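PDB 4IX5: MsStt7d protein from Micromonas, which probably acts as a protein kinase of the Stt7 type, binding ATP together with magnesium through the kinase domain that makes up this chain. Local coordinates for residues 64-69 against 186-191; 83-88 against 108-113. All blocks are in the same frame, centred on the assembly; numbering follows the deposited sequence.

Contact 1: 64-69 against 186-191; sequences ECEMDV and LIDLGA. With MG (magnesium ion), chain F; ANP (phosphoaminophosphonic acid-adenylate ester), chain G.
E66 reaches from helix 59-76 to the D188-L189-G190 turn, its CG anti to the backbone N (chi1 175°) and the chain beyond it extended, which carries the carboxylate straight off the helix. OE1 rests on the backbone of G190, 3.6 Å from G190 CA, and forms a salt bridge with K50 NZ. OE2 is tied across by water: one water donates to E66 OE2 at 2.7 Å and accepts from L189 N at 2.8 Å, while a second lies between E66 OE2 and D188 OD1. The two carboxylates come to 4.1 Å, E66 OE2 to D188 OD1, and D188 OD2 binds the magnesium ion at 2.6 Å. D188 OD1 also accepts from G190 N, from above the carboxylate plane, closing an Asx turn. One turn further along the helix, V69 lays CG1 against L189 CB (4.3 Å). Residues 188-190 are the DFG motif of protein kinases, here DLG, and the K50-E66 salt bridge is consistent with the helix-in arrangement of active kinases. The helix packs with E66 and M67 against strand 106-112, and the turn lies between strands 184-186 and 193-194.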
loop_
_atom_site.group_PDB
_atom_site.type_symbol
_atom_site.label_atom_id
_atom_site.label_comp_id
_atom_site.label_asym_id
_atom_site.label_seq_id
_atom_site.Cartn_x
_atom_site.Cartn_y
_atom_site.Cartn_z
ATOM N N GLU B 64 -14.725 0.213 2.956
ATOM C CA GLU B 64 -16.147 0.525 2.977
ATOM C C GLU B 64 -16.578 1.327 1.751
ATOM O O GLU B 64 -17.645 1.083 1.204
ATOM C CB GLU B 64 -16.524 1.258 4.258
ATOM C CG GLU B 64 -16.484 0.356 5.470
ATOM C CD GLU B 64 -16.697 1.110 6.760
ATOM O OE1 GLU B 64 -16.519 2.350 6.767
ATOM O OE2 GLU B 64 -17.032 0.456 7.770
ATOM N N CYS B 65 -15.766 2.289 1.325
ATOM C CA CYS B 65 -16.099 3.025 0.111
ATOM C C CYS B 65 -16.048 2.108 -1.113
ATOM O O CYS B 65 -16.944 2.158 -1.969
ATOM C CB CYS B 65 -15.183 4.234 -0.075
ATOM S SG CYS B 65 -15.762 5.375 -1.350
ATOM N N GLU B 66 -15.017 1.274 -1.203
ATOM C CA GLU B 66 -14.936 0.305 -2.297
ATOM C C GLU B 66 -16.187 -0.575 -2.297
ATOM O O GLU B 66 -16.751 -0.874 -3.356
ATOM C CB GLU B 66 -13.665 -0.545 -2.193
ATOM C CG GLU B 66 -13.588 -1.646 -3.245
ATOM C CD GLU B 66 -12.236 -2.339 -3.302
ATOM O OE1 GLU B 66 -11.357 -2.041 -2.461
ATOM O OE2 GLU B 66 -12.060 -3.191 -4.198
ATOM N N MET B 67 -16.624 -0.988 -1.111
ATOM C CA MET B 67 -17.868 -1.749 -1.001
ATOM C C MET B 67 -19.066 -0.971 -1.560
ATOM O O MET B 67 -19.824 -1.495 -2.387
ATOM C CB MET B 67 -18.142 -2.138 0.461
ATOM C CG MET B 67 -19.427 -2.929 0.634
ATOM S SD MET B 67 -19.527 -3.582 2.317
ATOM C CE MET B 67 -19.844 -2.079 3.240
ATOM N N ASP B 68 -19.239 0.266 -1.088
ATOM C CA ASP B 68 -20.330 1.146 -1.523
ATOM C C ASP B 68 -20.336 1.312 -3.045
ATOM O O ASP B 68 -21.388 1.229 -3.678
ATOM C CB ASP B 68 -20.201 2.544 -0.899
ATOM C CG ASP B 68 -20.504 2.566 0.597
ATOM O OD1 ASP B 68 -21.056 1.582 1.120
ATOM O OD2 ASP B 68 -20.197 3.586 1.245
ATOM N N VAL B 69 -19.166 1.569 -3.618
ATOM C CA VAL B 69 -19.077 1.770 -5.070
ATOM C C VAL B 69 -19.399 0.469 -5.799
ATOM O O VAL B 69 -20.058 0.490 -6.831
ATOM C CB VAL B 69 -17.710 2.326 -5.499
ATOM C CG1 VAL B 69 -17.625 2.434 -7.034
ATOM C CG2 VAL B 69 -17.468 3.687 -4.856
ATOM N N LEU B 186 -13.298 -4.766 -15.926
ATOM C CA LEU B 186 -12.445 -4.022 -15.014
ATOM C C LEU B 186 -12.487 -4.666 -13.647
ATOM O O LEU B 186 -13.502 -5.231 -13.253
ATOM C CB LEU B 186 -12.916 -2.572 -14.908
ATOM C CG LEU B 186 -12.591 -1.682 -16.116
ATOM C CD1 LEU B 186 -13.594 -0.539 -16.224
ATOM C CD2 LEU B 186 -11.156 -1.144 -15.981
ATOM N N ILE B 187 -11.371 -4.588 -12.925
ATOM C CA ILE B 187 -11.379 -4.944 -11.507
ATOM C C ILE B 187 -10.885 -3.761 -10.689
ATOM O O ILE B 187 -10.349 -2.789 -11.235
ATOM C CB ILE B 187 -10.510 -6.193 -11.199
ATOM C CG1 ILE B 187 -9.089 -5.976 -11.718
ATOM C CG2 ILE B 187 -11.145 -7.443 -11.830
ATOM C CD1 ILE B 187 -8.044 -6.892 -11.085
ATOM N N ASP B 188 -11.049 -3.859 -9.370
ATOM C CA ASP B 188 -10.429 -2.931 -8.430
ATOM C C ASP B 188 -11.013 -1.525 -8.463
ATOM O O ASP B 188 -10.435 -0.607 -9.040
ATOM C CB ASP B 188 -8.904 -2.893 -8.605
ATOM C CG ASP B 188 -8.206 -2.163 -7.462
ATOM O OD1 ASP B 188 -8.873 -1.831 -6.448
ATOM O OD2 ASP B 188 -6.988 -1.931 -7.574
ATOM N N LEU B 189 -12.158 -1.367 -7.813
ATOM C CA LEU B 189 -12.769 -0.053 -7.647
ATOM C C LEU B 189 -12.284 0.635 -6.374
ATOM O O LEU B 189 -12.926 1.553 -5.872
ATOM C CB LEU B 189 -14.296 -0.183 -7.637
ATOM C CG LEU B 189 -14.891 -0.680 -8.961
ATOM C CD1 LEU B 189 -16.266 -1.292 -8.701
ATOM C CD2 LEU B 189 -14.958 0.468 -9.967
ATOM N N GLY B 190 -11.129 0.204 -5.871
ATOM C CA GLY B 190 -10.589 0.730 -4.626
ATOM C C GLY B 190 -10.198 2.195 -4.661
ATOM O O GLY B 190 -10.074 2.836 -3.610
ATOM N N ALA B 191 -9.972 2.731 -5.860
ATOM C CA ALA B 191 -9.624 4.141 -6.000
ATOM C C ALA B 191 -10.787 4.947 -6.572
ATOM O O ALA B 191 -10.718 6.176 -6.676
ATOM C CB ALA B 191 -8.374 4.305 -6.866
HETATM MG MG MG F . -5.384 -3.555 -8.735
HETATM P PG ANP G . -2.850 -5.716 -6.691
HETATM O O1G ANP G . -1.816 -4.762 -6.246
HETATM O O2G ANP G . -3.687 -5.029 -7.872
HETATM O O3G ANP G . -2.098 -7.018 -7.232
HETATM P PB ANP G . -5.187 -4.884 -5.004
HETATM O O1B ANP G . -5.210 -4.612 -3.548
HETATM O O2B ANP G . -4.908 -3.528 -5.836
HETATM N N3B ANP G . -3.956 -6.070 -5.392
HETATM P PA ANP G . -7.072 -5.935 -6.861
HETATM O O1A ANP G . -8.574 -5.975 -6.791
HETATM O O2A ANP G . -6.406 -5.037 -7.871
HETATM O O3A ANP G . -6.622 -5.497 -5.381
HETATM O "O5'" ANP G . -6.501 -7.420 -7.088
HETATM C "C5'" ANP G . -5.119 -7.776 -6.981
HETATM C "C4'" ANP G . -4.841 -9.128 -7.629
HETATM O "O4'" ANP G . -5.982 -9.977 -7.514
HETATM C "C3'" ANP G . -4.558 -8.986 -9.112
HETATM O "O3'" ANP G . -3.536 -9.890 -9.493
HETATM C "C2'" ANP G . -5.782 -9.504 -9.803
HETATM O "O2'" ANP G . -5.326 -10.276 -10.900
HETATM C "C1'" ANP G . -6.457 -10.402 -8.787
HETATM N N9 ANP G . -7.919 -10.226 -8.848
HETATM C C8 ANP G . -8.612 -9.231 -8.283
HETATM N N7 ANP G . -9.934 -9.347 -8.516
HETATM C C5 ANP G . -10.097 -10.445 -9.257
HETATM C C6 ANP G . -11.242 -11.144 -9.860
HETATM N N6 ANP G . -12.486 -10.667 -9.689
HETATM N N1 ANP G . -10.991 -12.259 -10.555
HETATM C C2 ANP G . -9.752 -12.733 -10.724
HETATM N N3 ANP G . -8.662 -12.146 -10.214
HETATM C C4 ANP G . -8.770 -11.019 -9.487
HETATM O O HOH W 1 -13.426 -3.514 -6.450
HETATM O O HOH W 2 -9.695 -3.885 -4.960
HETATM O O HOH W 3 -3.028 -3.799 -9.572
#

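Contact 2: 83-88 against 108-113; sequences RFMGCI and WLMWAN. With ANP (phosphoaminophosphonic acid-adenylate ester), chain G.
Five backbone hydrogen bonds join residues 83-88 to strand 108-112. A112 N donates to R83 O at 3.0 Å and M85 N to M110 O at 2.8 Å; M110 N donates to G86 O at 2.9 Å, and I88 and W108 bond reciprocally, N to O both ways. Opposite M110 the strand carries two residues, M85 and G86, in a classic beta bulge, and G86 has backbone angles that call for glycine. A112 O turns outward from the pair and accepts from N6 of the bound nucleotide analogue at 2.9 Å, the adenine-to-hinge bond of protein kinases, at the end of strand 106-112 of the five-stranded N-lobe sheet. On one face of the sheet F84 CD1 and CE1 come over one face of the W111 indole, the two planes oblique at 52°, with F84 CD1 3.6 Å from W111 NE1, which itself donates to N70. C87 CB touches L109 CD2 on this same face. M110, on the other face, crosses M85 obliquely; its bend at chi3 (74°) brings M110 CE to 3.7 Å from M85 CB, and M85 SD lies 3.5 Å from A112 N. With an alanine in place of M85 the sulfur and methyl are gone, and A112 N and M110 CE would probably lose cover, only the CB contact remaining. I88 CD1 packs on M110 CB, and A112 CB sits over one face of the R83 guanidinium, 3.5 Å from R83 NH2.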
loop_
_atom_site.group_PDB
_atom_site.type_symbol
_atom_site.label_atom_id
_atom_site.label_comp_id
_atom_site.label_asym_id
_atom_site.label_seq_id
_atom_site.Cartn_x
_atom_site.Cartn_y
_atom_site.Cartn_z
ATOM N N ARG B 83 -17.860 -9.445 -11.190
ATOM C CA ARG B 83 -19.165 -9.601 -10.563
ATOM C C ARG B 83 -19.026 -9.559 -9.059
ATOM O O ARG B 83 -18.279 -10.338 -8.490
ATOM C CB ARG B 83 -19.821 -10.914 -11.007
ATOM C CG ARG B 83 -21.036 -11.329 -10.177
ATOM C CD ARG B 83 -21.848 -12.423 -10.876
ATOM N NE ARG B 83 -21.078 -13.642 -11.124
ATOM C CZ ARG B 83 -21.064 -14.700 -10.314
ATOM N NH1 ARG B 83 -21.782 -14.697 -9.194
ATOM N NH2 ARG B 83 -20.333 -15.767 -10.627
ATOM N N PHE B 84 -19.747 -8.635 -8.438
ATOM C CA PHE B 84 -19.659 -8.413 -6.994
ATOM C C PHE B 84 -20.641 -9.314 -6.271
ATOM O O PHE B 84 -21.833 -9.344 -6.596
ATOM C CB PHE B 84 -19.939 -6.939 -6.695
ATOM C CG PHE B 84 -19.888 -6.571 -5.240
ATOM C CD1 PHE B 84 -18.761 -6.823 -4.469
ATOM C CD2 PHE B 84 -20.969 -5.920 -4.655
ATOM C CE1 PHE B 84 -18.728 -6.456 -3.129
ATOM C CE2 PHE B 84 -20.938 -5.547 -3.319
ATOM C CZ PHE B 84 -19.815 -5.806 -2.559
ATOM N N MET B 85 -20.135 -10.052 -5.285
ATOM C CA MET B 85 -20.944 -11.053 -4.588
ATOM C C MET B 85 -21.283 -10.627 -3.166
ATOM O O MET B 85 -21.917 -11.374 -2.420
ATOM C CB MET B 85 -20.243 -12.415 -4.601
ATOM C CG MET B 85 -19.932 -12.922 -6.017
ATOM S SD MET B 85 -19.111 -14.541 -6.091
ATOM C CE MET B 85 -20.452 -15.609 -5.519
ATOM N N GLY B 86 -20.865 -9.423 -2.790
ATOM C CA GLY B 86 -21.245 -8.880 -1.498
ATOM C C GLY B 86 -20.128 -8.847 -0.476
ATOM O O GLY B 86 -18.950 -8.887 -0.822
ATOM N N CYS B 87 -20.506 -8.779 0.798
ATOM C CA CYS B 87 -19.523 -8.683 1.871
ATOM C C CYS B 87 -19.742 -9.784 2.904
ATOM O O CYS B 87 -20.790 -10.437 2.930
ATOM C CB CYS B 87 -19.615 -7.320 2.561
ATOM S SG CYS B 87 -21.095 -7.141 3.612
ATOM N N ILE B 88 -18.735 -9.989 3.745
ATOM C CA ILE B 88 -18.859 -10.849 4.916
ATOM C C ILE B 88 -18.028 -10.251 6.043
ATOM O O ILE B 88 -16.820 -10.091 5.916
ATOM C CB ILE B 88 -18.348 -12.278 4.654
ATOM C CG1 ILE B 88 -18.715 -12.744 3.243
ATOM C CG2 ILE B 88 -18.872 -13.231 5.727
ATOM C CD1 ILE B 88 -17.626 -12.488 2.214
ATOM N N TRP B 108 -14.855 -8.357 4.912
ATOM C CA TRP B 108 -14.341 -8.936 3.670
ATOM C C TRP B 108 -15.279 -8.592 2.529
ATOM O O TRP B 108 -16.497 -8.518 2.720
ATOM C CB TRP B 108 -14.255 -10.461 3.788
ATOM C CG TRP B 108 -13.151 -10.964 4.679
ATOM C CD1 TRP B 108 -13.192 -11.142 6.037
ATOM C CD2 TRP B 108 -11.862 -11.400 4.253
ATOM N NE1 TRP B 108 -11.990 -11.648 6.477
ATOM C CE2 TRP B 108 -11.155 -11.809 5.400
ATOM C CE3 TRP B 108 -11.235 -11.479 3.009
ATOM C CZ2 TRP B 108 -9.855 -12.289 5.336
ATOM C CZ3 TRP B 108 -9.936 -11.943 2.948
ATOM C CH2 TRP B 108 -9.259 -12.340 4.102
ATOM N N LEU B 109 -14.716 -8.367 1.344
ATOM C CA LEU B 109 -15.526 -8.270 0.124
ATOM C C LEU B 109 -15.274 -9.492 -0.754
ATOM O O LEU B 109 -14.186 -10.068 -0.740
ATOM C CB LEU B 109 -15.182 -7.000 -0.665
ATOM C CG LEU B 109 -15.268 -5.671 0.090
ATOM C CD1 LEU B 109 -15.020 -4.502 -0.896
ATOM C CD2 LEU B 109 -16.611 -5.505 0.802
ATOM N N MET B 110 -16.274 -9.885 -1.539
ATOM C CA MET B 110 -16.119 -11.058 -2.393
ATOM C C MET B 110 -16.619 -10.809 -3.819
ATOM O O MET B 110 -17.624 -10.119 -4.026
ATOM C CB MET B 110 -16.870 -12.247 -1.775
ATOM C CG MET B 110 -16.648 -13.559 -2.501
ATOM S SD MET B 110 -17.348 -14.929 -1.562
ATOM C CE MET B 110 -19.083 -14.649 -1.872
ATOM N N TRP B 111 -15.893 -11.359 -4.790
ATOM C CA TRP B 111 -16.253 -11.248 -6.201
ATOM C C TRP B 111 -16.070 -12.600 -6.865
ATOM O O TRP B 111 -15.335 -13.452 -6.362
ATOM C CB TRP B 111 -15.318 -10.276 -6.942
ATOM C CG TRP B 111 -15.315 -8.861 -6.483
ATOM C CD1 TRP B 111 -16.019 -7.820 -7.013
ATOM C CD2 TRP B 111 -14.527 -8.319 -5.425
ATOM N NE1 TRP B 111 -15.736 -6.657 -6.333
ATOM C CE2 TRP B 111 -14.822 -6.936 -5.352
ATOM C CE3 TRP B 111 -13.609 -8.871 -4.523
ATOM C CZ2 TRP B 111 -14.214 -6.087 -4.425
ATOM C CZ3 TRP B 111 -12.994 -8.026 -3.599
ATOM C CH2 TRP B 111 -13.311 -6.646 -3.554
ATOM N N ALA B 112 -16.717 -12.800 -8.010
ATOM C CA ALA B 112 -16.405 -13.961 -8.833
ATOM C C ALA B 112 -14.964 -13.872 -9.302
ATOM O O ALA B 112 -14.492 -12.790 -9.632
ATOM C CB ALA B 112 -17.314 -13.997 -10.046
ATOM N N ASN B 113 -14.266 -15.002 -9.342
ATOM C CA ASN B 113 -12.992 -15.061 -10.038
ATOM C C ASN B 113 -13.268 -15.013 -11.542
ATOM O O ASN B 113 -13.849 -15.948 -12.110
ATOM C CB ASN B 113 -12.236 -16.338 -9.678
ATOM C CG ASN B 113 -10.831 -16.358 -10.245
ATOM O OD1 ASN B 113 -10.595 -15.896 -11.363
ATOM N ND2 ASN B 113 -9.882 -16.895 -9.474
HETATM P PG ANP G . -2.850 -5.716 -6.691
HETATM O O1G ANP G . -1.816 -4.762 -6.246
HETATM O O2G ANP G . -3.687 -5.029 -7.872
HETATM O O3G ANP G . -2.098 -7.018 -7.232
HETATM P PB ANP G . -5.187 -4.884 -5.004
HETATM O O1B ANP G . -5.210 -4.612 -3.548
HETATM O O2B ANP G . -4.908 -3.528 -5.836
HETATM N N3B ANP G . -3.956 -6.070 -5.392
HETATM P PA ANP G . -7.072 -5.935 -6.861
HETATM O O1A ANP G . -8.574 -5.975 -6.791
HETATM O O2A ANP G . -6.406 -5.037 -7.871
HETATM O O3A ANP G . -6.622 -5.497 -5.381
HETATM O "O5'" ANP G . -6.501 -7.420 -7.088
HETATM C "C5'" ANP G . -5.119 -7.776 -6.981
HETATM C "C4'" ANP G . -4.841 -9.128 -7.629
HETATM O "O4'" ANP G . -5.982 -9.977 -7.514
HETATM C "C3'" ANP G . -4.558 -8.986 -9.112
HETATM O "O3'" ANP G . -3.536 -9.890 -9.493
HETATM C "C2'" ANP G . -5.782 -9.504 -9.803
HETATM O "O2'" ANP G . -5.326 -10.276 -10.900
HETATM C "C1'" ANP G . -6.457 -10.402 -8.787
HETATM N N9 ANP G . -7.919 -10.226 -8.848
HETATM C C8 ANP G . -8.612 -9.231 -8.283
HETATM N N7 ANP G . -9.934 -9.347 -8.516
HETATM C C5 ANP G . -10.097 -10.445 -9.257
HETATM C C6 ANP G . -11.242 -11.144 -9.860
HETATM N N6 ANP G . -12.486 -10.667 -9.689
HETATM N N1 ANP G . -10.991 -12.259 -10.555
HETATM C C2 ANP G . -9.752 -12.733 -10.724
HETATM N N3 ANP G . -8.662 -12.146 -10.214
HETATM C C4 ANP G . -8.770 -11.019 -9.487
#

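How the contacts relate
Contact 1 and contact 2 have centres 11 Å apart and touch directly: E66 OE2 lies 3.6 Å from W111 CZ2, and M67 touches both strands, CB 3.7 Å from L109 CD2 and SD 3.7 Å from C87 CB. Helix 59-76 thus packs on the sheet face that bears F84, C87, L109 and W111. Along the chain strands 84-90 and 106-112, in that order, fall between the two segments of contact 1. Both contacts reach the same nucleotide analogue: contact 2 meets the adenine at N6, while contact 1 meets the phosphates through D188 and the magnesium ion, with I187 against the ribose and base, and the helix-to-sheet packing links these two parts of the ATP site.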